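Local coordinates for BexL (Amycolatopsis orientalis, PDB 4XRW), which probably cyclises and aromatises the poly-beta-ketone intermediate of BE-7585A biosynthesis, as a di-domain aromatase/cyclase of a type II polyketide synthase, at residues N46-T54 against E155-V166; V231-V239 against I246-P254. All blocks are in the same frame, centred on the assembly; numbering follows the deposited sequence.

Contact 1: N46-T54 against E155-V166. With MES (2-(N-morpholino)-ethanesulfonic acid), chain B.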
loop_
_atom_site.group_PDB
_atom_site.type_symbol
_atom_site.label_atom_id
_atom_site.label_comp_id
_atom_site.label_asym_id
_atom_site.label_seq_id
_atom_site.Cartn_x
_atom_site.Cartn_y
_atom_site.Cartn_z
ATOM N N ASN A 46 3.170 -6.516 -4.902
ATOM C CA ASN A 46 4.321 -5.917 -4.213
ATOM C C ASN A 46 4.367 -4.392 -4.231
ATOM O O ASN A 46 5.196 -3.787 -3.559
ATOM C CB ASN A 46 5.628 -6.410 -4.808
ATOM C CG ASN A 46 5.822 -7.888 -4.617
ATOM O OD1 ASN A 46 5.937 -8.355 -3.485
ATOM N ND2 ASN A 46 5.837 -8.640 -5.714
ATOM N N TRP A 47 3.521 -3.759 -5.022
ATOM C CA TRP A 47 3.690 -2.322 -5.203
ATOM C C TRP A 47 3.553 -1.544 -3.898
ATOM O O TRP A 47 4.308 -0.618 -3.700
ATOM C CB TRP A 47 2.698 -1.790 -6.216
ATOM C CG TRP A 47 3.110 -2.036 -7.662
ATOM C CD1 TRP A 47 3.986 -2.951 -8.130
ATOM C CD2 TRP A 47 2.632 -1.310 -8.800
ATOM N NE1 TRP A 47 4.085 -2.854 -9.522
ATOM C CE2 TRP A 47 3.254 -1.861 -9.946
ATOM C CE3 TRP A 47 1.726 -0.259 -8.959
ATOM C CZ2 TRP A 47 2.983 -1.397 -11.228
ATOM C CZ3 TRP A 47 1.467 0.204 -10.220
ATOM C CH2 TRP A 47 2.095 -0.367 -11.345
ATOM N N PRO A 48 2.587 -1.912 -3.032
ATOM C CA PRO A 48 2.467 -1.071 -1.820
ATOM C C PRO A 48 3.755 -1.079 -0.991
ATOM O O PRO A 48 4.044 -0.120 -0.259
ATOM C CB PRO A 48 1.279 -1.696 -1.075
ATOM C CG PRO A 48 0.393 -2.208 -2.226
ATOM C CD PRO A 48 1.445 -2.843 -3.160
ATOM N N ARG A 49 4.545 -2.148 -1.113
ATOM C CA ARG A 49 5.772 -2.227 -0.321
ATOM C C ARG A 49 6.908 -1.410 -0.887
ATOM O O ARG A 49 7.800 -1.011 -0.147
ATOM C CB ARG A 49 6.257 -3.687 -0.193
ATOM C CG ARG A 49 5.190 -4.706 0.086
ATOM C CD ARG A 49 5.787 -6.117 0.112
ATOM N NE ARG A 49 4.812 -7.084 0.604
ATOM C CZ ARG A 49 5.119 -8.214 1.231
ATOM N NH1 ARG A 49 6.390 -8.537 1.452
ATOM N NH2 ARG A 49 4.146 -9.018 1.646
ATOM N N ILE A 50 6.906 -1.183 -2.203
ATOM C CA ILE A 50 8.021 -0.497 -2.875
ATOM C C ILE A 50 7.696 0.885 -3.425
ATOM O O ILE A 50 8.612 1.684 -3.691
ATOM C CB ILE A 50 8.564 -1.333 -4.046
ATOM C CG1 ILE A 50 7.506 -1.550 -5.127
ATOM C CG2 ILE A 50 9.021 -2.649 -3.533
ATOM C CD1 ILE A 50 8.073 -2.088 -6.461
ATOM N N PHE A 51 6.407 1.150 -3.650
ATOM C CA PHE A 51 5.920 2.496 -3.999
ATOM C C PHE A 51 5.075 3.068 -2.859
ATOM O O PHE A 51 3.903 2.727 -2.722
ATOM C CB PHE A 51 5.092 2.461 -5.292
ATOM C CG PHE A 51 5.858 1.925 -6.480
ATOM C CD1 PHE A 51 6.978 2.584 -6.957
ATOM C CD2 PHE A 51 5.465 0.770 -7.105
ATOM C CE1 PHE A 51 7.686 2.087 -8.025
ATOM C CE2 PHE A 51 6.176 0.269 -8.213
ATOM C CZ PHE A 51 7.283 0.931 -8.654
ATOM N N PRO A 52 5.635 3.969 -2.062
ATOM C CA PRO A 52 4.883 4.438 -0.887
ATOM C C PRO A 52 3.480 4.992 -1.173
ATOM O O PRO A 52 2.609 4.743 -0.354
ATOM C CB PRO A 52 5.806 5.515 -0.303
ATOM C CG PRO A 52 7.176 5.020 -0.660
ATOM C CD PRO A 52 7.031 4.457 -2.044
ATOM N N PRO A 53 3.229 5.653 -2.318
ATOM C CA PRO A 53 1.849 6.101 -2.522
ATOM C C PRO A 53 0.825 5.005 -2.802
ATOM O O PRO A 53 -0.363 5.266 -2.664
ATOM C CB PRO A 53 1.951 7.036 -3.736
ATOM C CG PRO A 53 3.405 7.436 -3.783
ATOM C CD PRO A 53 4.129 6.169 -3.358
ATOM N N THR A 54 1.260 3.832 -3.226
ATOM C CA THR A 54 0.334 2.812 -3.717
ATOM C C THR A 54 -0.360 2.122 -2.545
ATOM O O THR A 54 0.281 1.618 -1.626
ATOM C CB THR A 54 1.042 1.762 -4.596
ATOM O OG1 THR A 54 1.698 2.415 -5.702
ATOM C CG2 THR A 54 0.045 0.803 -5.143
ATOM N N GLU A 155 10.183 8.762 -7.142
ATOM C CA GLU A 155 9.786 7.373 -7.268
ATOM C C GLU A 155 10.991 6.445 -7.243
ATOM O O GLU A 155 10.967 5.426 -6.564
ATOM C CB GLU A 155 8.976 7.170 -8.561
ATOM C CG GLU A 155 8.599 5.767 -8.872
ATOM C CD GLU A 155 7.490 5.681 -9.916
ATOM O OE1 GLU A 155 7.756 5.935 -11.115
ATOM O OE2 GLU A 155 6.348 5.365 -9.520
ATOM N N LEU A 156 12.042 6.787 -7.991
ATOM C CA LEU A 156 13.236 5.933 -8.047
ATOM C C LEU A 156 13.972 5.935 -6.702
ATOM O O LEU A 156 14.495 4.909 -6.258
ATOM C CB LEU A 156 14.183 6.392 -9.164
ATOM C CG LEU A 156 13.783 6.011 -10.586
ATOM C CD1 LEU A 156 14.816 6.467 -11.621
ATOM C CD2 LEU A 156 13.564 4.499 -10.672
ATOM N N ALA A 157 14.020 7.087 -6.045
ATOM C CA ALA A 157 14.682 7.162 -4.746
ATOM C C ALA A 157 13.948 6.300 -3.713
ATOM O O ALA A 157 14.569 5.588 -2.936
ATOM C CB ALA A 157 14.747 8.570 -4.282
ATOM N N ALA A 158 12.618 6.356 -3.726
ATOM C CA ALA A 158 11.817 5.543 -2.810
ATOM C C ALA A 158 11.937 4.058 -3.188
ATOM O O ALA A 158 11.984 3.190 -2.316
ATOM C CB ALA A 158 10.359 6.006 -2.829
ATOM N N LEU A 159 12.011 3.751 -4.477
ATOM C CA LEU A 159 12.172 2.371 -4.909
ATOM C C LEU A 159 13.450 1.764 -4.325
ATOM O O LEU A 159 13.438 0.662 -3.781
ATOM C CB LEU A 159 12.213 2.274 -6.426
ATOM C CG LEU A 159 12.528 0.904 -7.020
ATOM C CD1 LEU A 159 11.314 -0.006 -6.909
ATOM C CD2 LEU A 159 12.960 1.028 -8.448
ATOM N N LYS A 160 14.556 2.480 -4.474
ATOM C CA LYS A 160 15.837 2.024 -3.931
ATOM C C LYS A 160 15.756 1.838 -2.414
ATOM O O LYS A 160 16.146 0.800 -1.895
ATOM C CB LYS A 160 16.935 3.025 -4.287
ATOM C CG LYS A 160 18.292 2.741 -3.667
ATOM C CD LYS A 160 19.306 3.836 -4.030
ATOM C CE LYS A 160 20.675 3.578 -3.367
ATOM N NZ LYS A 160 21.188 2.198 -3.677
ATOM N N HIS A 161 15.254 2.848 -1.709
ATOM C CA HIS A 161 15.143 2.790 -0.255
ATOM C C HIS A 161 14.329 1.579 0.204
ATOM O O HIS A 161 14.753 0.807 1.072
ATOM C CB HIS A 161 14.509 4.074 0.254
ATOM C CG HIS A 161 14.375 4.137 1.739
ATOM N ND1 HIS A 161 15.390 4.589 2.554
ATOM C CD2 HIS A 161 13.340 3.822 2.557
ATOM C CE1 HIS A 161 14.990 4.539 3.814
ATOM N NE2 HIS A 161 13.749 4.079 3.844
ATOM N N ASN A 162 13.162 1.398 -0.403
ATOM C CA ASN A 162 12.264 0.333 0.019
ATOM C C ASN A 162 12.665 -1.051 -0.450
ATOM O O ASN A 162 12.512 -2.018 0.305
ATOM C CB ASN A 162 10.853 0.652 -0.446
ATOM C CG ASN A 162 10.333 1.885 0.202
ATOM O OD1 ASN A 162 10.478 2.067 1.402
ATOM N ND2 ASN A 162 9.765 2.773 -0.588
ATOM N N VAL A 163 13.188 -1.170 -1.666
ATOM C CA VAL A 163 13.575 -2.491 -2.155
ATOM C C VAL A 163 14.662 -3.022 -1.245
ATOM O O VAL A 163 14.671 -4.197 -0.893
ATOM C CB VAL A 163 14.085 -2.475 -3.625
ATOM C CG1 VAL A 163 14.790 -3.783 -3.983
ATOM C CG2 VAL A 163 12.922 -2.262 -4.587
ATOM N N GLU A 164 15.575 -2.151 -0.845
ATOM C CA GLU A 164 16.687 -2.595 0.006
ATOM C C GLU A 164 16.206 -3.016 1.410
ATOM O O GLU A 164 16.863 -3.811 2.090
ATOM C CB GLU A 164 17.765 -1.501 0.048
ATOM C CG GLU A 164 18.557 -1.470 -1.272
ATOM C CD GLU A 164 19.466 -0.238 -1.473
ATOM O OE1 GLU A 164 19.694 0.557 -0.526
ATOM O OE2 GLU A 164 19.959 -0.072 -2.615
ATOM N N LEU A 165 15.032 -2.543 1.826
ATOM C CA LEU A 165 14.461 -2.967 3.105
ATOM C C LEU A 165 13.536 -4.179 2.978
ATOM O O LEU A 165 13.580 -5.066 3.828
ATOM C CB LEU A 165 13.686 -1.821 3.756
ATOM C CG LEU A 165 14.455 -0.540 4.069
ATOM C CD1 LEU A 165 13.506 0.475 4.671
ATOM C CD2 LEU A 165 15.602 -0.798 5.009
ATOM N N VAL A 166 12.688 -4.225 1.946
ATOM C CA VAL A 166 11.696 -5.307 1.881
ATOM C C VAL A 166 12.348 -6.631 1.475
ATOM O O VAL A 166 11.781 -7.688 1.731
ATOM C CB VAL A 166 10.500 -4.979 0.924
ATOM C CG1 VAL A 166 9.906 -3.615 1.287
ATOM C CG2 VAL A 166 10.891 -5.024 -0.537
HETATM O O1 MES B . 5.320 2.302 -12.760
HETATM C C2 MES B . 4.708 3.547 -13.035
HETATM C C3 MES B . 4.463 4.367 -11.753
HETATM N N4 MES B . 3.781 3.615 -10.773
HETATM C C5 MES B . 4.566 2.457 -10.446
HETATM C C6 MES B . 4.623 1.607 -11.724
HETATM C C7 MES B . 3.640 4.415 -9.568
HETATM C C8 MES B . 2.150 4.420 -9.149
HETATM S S MES B . 1.893 5.156 -7.537
HETATM O O1S MES B . 0.743 4.354 -6.905
HETATM O O2S MES B . 3.142 5.112 -6.660
HETATM O O3S MES B . 1.341 6.592 -7.595
HETATM O O HOH W 1 8.860 4.348 -5.215
#

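Contact 2: V231-V239 against I246-P254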
loop_
_atom_site.group_PDB
_atom_site.type_symbol
_atom_site.label_atom_id
_atom_site.label_comp_id
_atom_site.label_asym_id
_atom_site.label_seq_id
_atom_site.Cartn_x
_atom_site.Cartn_y
_atom_site.Cartn_z
ATOM N N VAL A 231 -1.863 7.983 23.735
ATOM C CA VAL A 231 -2.977 8.175 22.823
ATOM C C VAL A 231 -2.468 8.605 21.445
ATOM O O VAL A 231 -1.373 9.154 21.304
ATOM C CB VAL A 231 -3.991 9.202 23.367
ATOM C CG1 VAL A 231 -4.639 8.687 24.636
ATOM C CG2 VAL A 231 -3.332 10.567 23.609
ATOM N N HIS A 232 -3.262 8.314 20.430
ATOM C CA HIS A 232 -2.832 8.480 19.048
ATOM C C HIS A 232 -3.926 8.997 18.143
ATOM O O HIS A 232 -5.114 8.825 18.400
ATOM C CB HIS A 232 -2.315 7.164 18.514
ATOM C CG HIS A 232 -1.174 6.617 19.303
ATOM N ND1 HIS A 232 -1.320 5.579 20.198
ATOM C CD2 HIS A 232 0.124 6.998 19.370
ATOM C CE1 HIS A 232 -0.155 5.323 20.762
ATOM N NE2 HIS A 232 0.737 6.169 20.280
ATOM N N THR A 233 -3.501 9.687 17.086
ATOM C CA THR A 233 -4.361 10.084 15.991
ATOM C C THR A 233 -3.660 9.597 14.715
ATOM O O THR A 233 -2.545 10.001 14.444
ATOM C CB THR A 233 -4.614 11.587 15.929
ATOM O OG1 THR A 233 -5.204 12.032 17.164
ATOM C CG2 THR A 233 -5.562 11.902 14.804
ATOM N N THR A 234 -4.318 8.701 13.991
ATOM C CA THR A 234 -3.698 7.922 12.932
ATOM C C THR A 234 -4.562 7.916 11.686
ATOM O O THR A 234 -5.776 7.774 11.789
ATOM C CB THR A 234 -3.496 6.460 13.384
ATOM O OG1 THR A 234 -2.863 6.464 14.685
ATOM C CG2 THR A 234 -2.610 5.737 12.409
ATOM N N GLU A 235 -3.935 8.045 10.513
ATOM C CA GLU A 235 -4.648 8.007 9.249
ATOM C C GLU A 235 -4.213 6.789 8.466
ATOM O O GLU A 235 -3.024 6.462 8.423
ATOM C CB GLU A 235 -4.370 9.270 8.447
ATOM C CG GLU A 235 -5.069 9.340 7.081
ATOM C CD GLU A 235 -4.638 10.563 6.273
ATOM O OE1 GLU A 235 -5.110 11.691 6.605
ATOM O OE2 GLU A 235 -3.813 10.391 5.322
ATOM N N SER A 236 -5.180 6.128 7.844
ATOM C CA SER A 236 -4.932 5.150 6.803
ATOM C C SER A 236 -5.866 5.387 5.622
ATOM O O SER A 236 -6.927 6.010 5.765
ATOM C CB SER A 236 -5.132 3.742 7.342
ATOM O OG SER A 236 -6.486 3.614 7.767
ATOM N N VAL A 237 -5.478 4.875 4.462
ATOM C CA VAL A 237 -6.333 4.911 3.287
ATOM C C VAL A 237 -6.754 3.468 3.007
ATOM O O VAL A 237 -5.906 2.563 3.034
ATOM C CB VAL A 237 -5.606 5.536 2.081
ATOM C CG1 VAL A 237 -6.421 5.347 0.819
ATOM C CG2 VAL A 237 -5.319 7.006 2.358
ATOM N N ARG A 238 -8.050 3.241 2.852
ATOM C CA ARG A 238 -8.596 1.907 2.652
ATOM C C ARG A 238 -9.345 1.810 1.322
ATOM O O ARG A 238 -10.005 2.748 0.880
ATOM C CB ARG A 238 -9.553 1.530 3.816
ATOM C CG ARG A 238 -9.022 1.928 5.158
ATOM C CD ARG A 238 -9.638 1.096 6.313
ATOM N NE ARG A 238 -11.092 1.227 6.310
ATOM C CZ ARG A 238 -11.914 0.579 7.134
ATOM N NH1 ARG A 238 -11.431 -0.266 8.015
ATOM N NH2 ARG A 238 -13.216 0.777 7.063
ATOM N N VAL A 239 -9.216 0.653 0.714
ATOM C CA VAL A 239 -9.951 0.291 -0.459
ATOM C C VAL A 239 -10.874 -0.901 -0.123
ATOM O O VAL A 239 -10.404 -1.985 0.265
ATOM C CB VAL A 239 -9.010 -0.095 -1.610
ATOM C CG1 VAL A 239 -9.808 -0.273 -2.853
ATOM C CG2 VAL A 239 -7.898 0.980 -1.829
ATOM N N ILE A 246 -11.047 -5.714 2.425
ATOM C CA ILE A 246 -10.699 -4.314 2.669
ATOM C C ILE A 246 -9.185 -4.256 2.783
ATOM O O ILE A 246 -8.576 -4.912 3.643
ATOM C CB ILE A 246 -11.343 -3.744 3.948
ATOM C CG1 ILE A 246 -12.851 -3.777 3.853
ATOM C CG2 ILE A 246 -10.848 -2.312 4.204
ATOM C CD1 ILE A 246 -13.519 -3.499 5.127
ATOM N N VAL A 247 -8.559 -3.502 1.876
ATOM C CA VAL A 247 -7.117 -3.365 1.834
ATOM C C VAL A 247 -6.725 -1.960 2.277
ATOM O O VAL A 247 -7.431 -1.001 1.930
ATOM C CB VAL A 247 -6.554 -3.593 0.394
ATOM C CG1 VAL A 247 -5.025 -3.455 0.417
ATOM C CG2 VAL A 247 -6.964 -4.957 -0.151
ATOM N N TYR A 248 -5.669 -1.812 3.052
ATOM C CA TYR A 248 -5.322 -0.477 3.528
ATOM C C TYR A 248 -3.841 -0.268 3.687
ATOM O O TYR A 248 -3.037 -1.225 3.678
ATOM C CB TYR A 248 -6.044 -0.162 4.854
ATOM C CG TYR A 248 -5.660 -1.055 6.020
ATOM C CD1 TYR A 248 -4.690 -0.665 6.921
ATOM C CD2 TYR A 248 -6.288 -2.284 6.211
ATOM C CE1 TYR A 248 -4.346 -1.475 8.011
ATOM C CE2 TYR A 248 -5.952 -3.104 7.291
ATOM C CZ TYR A 248 -4.968 -2.690 8.173
ATOM O OH TYR A 248 -4.609 -3.472 9.247
ATOM N N LYS A 249 -3.489 1.009 3.780
ATOM C CA LYS A 249 -2.135 1.441 4.058
ATOM C C LYS A 249 -2.183 2.565 5.059
ATOM O O LYS A 249 -2.998 3.498 4.906
ATOM C CB LYS A 249 -1.405 1.911 2.777
ATOM C CG LYS A 249 -0.096 2.628 3.073
ATOM C CD LYS A 249 0.691 2.932 1.808
ATOM C CE LYS A 249 1.553 1.774 1.349
ATOM N NZ LYS A 249 2.414 2.106 0.138
ATOM N N GLN A 250 -1.315 2.478 6.067
ATOM C CA GLN A 250 -1.187 3.534 7.062
ATOM C C GLN A 250 -0.354 4.667 6.495
ATOM O O GLN A 250 0.775 4.464 6.028
ATOM C CB GLN A 250 -0.562 3.011 8.358
ATOM C CG GLN A 250 -0.622 3.983 9.472
ATOM C CD GLN A 250 -0.264 3.382 10.849
ATOM O OE1 GLN A 250 -0.474 2.209 11.086
ATOM N NE2 GLN A 250 0.235 4.215 11.753
ATOM N N THR A 251 -0.904 5.871 6.508
ATOM C CA THR A 251 -0.204 7.003 5.892
ATOM C C THR A 251 0.504 7.921 6.877
ATOM O O THR A 251 1.368 8.716 6.477
ATOM C CB THR A 251 -1.177 7.828 5.057
ATOM O OG1 THR A 251 -2.292 8.167 5.868
ATOM C CG2 THR A 251 -1.632 7.012 3.840
ATOM N N THR A 252 0.171 7.810 8.159
ATOM C CA THR A 252 0.868 8.529 9.215
ATOM C C THR A 252 1.564 7.476 10.081
ATOM O O THR A 252 0.911 6.759 10.834
ATOM C CB THR A 252 -0.090 9.380 10.057
ATOM O OG1 THR A 252 -1.136 8.543 10.555
ATOM C CG2 THR A 252 -0.709 10.512 9.225
ATOM N N LEU A 253 2.877 7.348 9.936
ATOM C CA LEU A 253 3.591 6.247 10.581
ATOM C C LEU A 253 4.335 6.689 11.841
ATOM O O LEU A 253 4.878 7.795 11.884
ATOM C CB LEU A 253 4.590 5.604 9.609
ATOM C CG LEU A 253 4.016 4.980 8.329
ATOM C CD1 LEU A 253 5.051 4.927 7.214
ATOM C CD2 LEU A 253 3.503 3.576 8.612
ATOM N N PRO A 254 4.328 5.824 12.854
ATOM C CA PRO A 254 5.066 6.012 14.092
ATOM C C PRO A 254 6.551 5.796 13.856
ATOM O O PRO A 254 6.940 5.298 12.782
ATOM C CB PRO A 254 4.494 4.940 14.996
ATOM C CG PRO A 254 4.129 3.866 14.117
ATOM C CD PRO A 254 3.664 4.514 12.838
#

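Contact 1: N46-T54 against E155-V166
I50 runs alongside L159 in the same direction, with their CD1 methyls 3.9 Å apart. With CG1 of I50 set between its own backbone N and carbonyl carbon (chi1 62°), the other branch, CG2, is left to meet V163 CG2 at 4.1 Å. One turn further, V166 CG1 packs against CB of R49. In the helix-grip fold a long helix, here 138-166, is gripped by an antiparallel sheet, and the short helix 47-50 with the type I turn F51-T54 lies against the C-terminal part of that helix. N162 ND2 makes a weak bond of 3.5 Å to I50 O, an oxygen that also accepts from a water donating in turn to E155 O. P52 crosses the same amide, bringing CG within 3.4 Å of N162 ND2, while its CD rests on A158 CB. The F51 ring carries I50 CG1 on one face and C5 of a bound MES, 3.5 Å above the plane, on the opposite face. E155 CG lies 3.9 Å from F51 CE1. MES, probably from the crystallisation liquor, also lies over a face of W47; T54 OG1 points its hydroxyl at MES O1S, at 2.5 Å, too short for its length to be trusted.

Contact 2: V231-V239 against I246-P254
An antiparallel beta hairpin in the second helix-grip domain pairs strand 231-241 with strand 245-250, and this contact takes in its ladder and the chain that follows the second strand. V237 and K249 form one hydrogen-bonded pair, with N-to-O distances of 2.9 Å from V237 N to K249 O and 3.0 Å from K249 N to V237 O; V239 and V247 form the next. Between them sits the non-hydrogen-bonded pair R238-Y248, where R238 CG packs on Y248 CB at 3.7 Å. The R238 chain bends at chi3 (-58°), which brings one face of its guanidinium over I246 CG2, with the two planar groups of R238 and Y248 inclined by 50°. Q218 and the carbonyl of V192 take up R238 NH2.

Past Q250 the regular ladder ends and side chains join the backbone in the bonding. T252 OG1 stands in for a backbone carbonyl and receives E235 N at 2.8 Å, almost straight at 175°. E235 O accepts T251 N at 2.9 Å, tilted from the carbonyl plane. The hydroxyl of T251 donates to E235 OE2 at 2.7 Å, meeting the oxygen on its anti side, while R221 forms a salt bridge with OE1. Q250 NE2 reaches forward to T252 O at 2.8 Å and also lies against T234 CG2, while Q250 OE1 is taken by H260 ND1. E235 is thus gripped through its N, its O and both carboxylate oxygens, and the nearby arginine would probably favour the charged carboxylate that the threonine hydroxyl then helps to orient.

In the fold
Contact 1 belongs to the first helix-grip domain and closes before contact 2, in the second, opens; their centres lie about 17 Å apart. Each domain has a seven-stranded antiparallel sheet in the order 1-7-6-5-4-3-2 and a long C-terminal helix, 138-166 in the first and 299-326 in the second. The two contacts nevertheless touch: K249 of the hairpin reaches segment 46-54, where its NZ probably bonds P52 O at 2.7 Å and P48 O, in the short helix, at 2.8 Å, with T54 O as a further acceptor. One lysine therefore gathers several carbonyls across the domain interface, and V237, V239 and V247 add apolar contacts to strand 54-59.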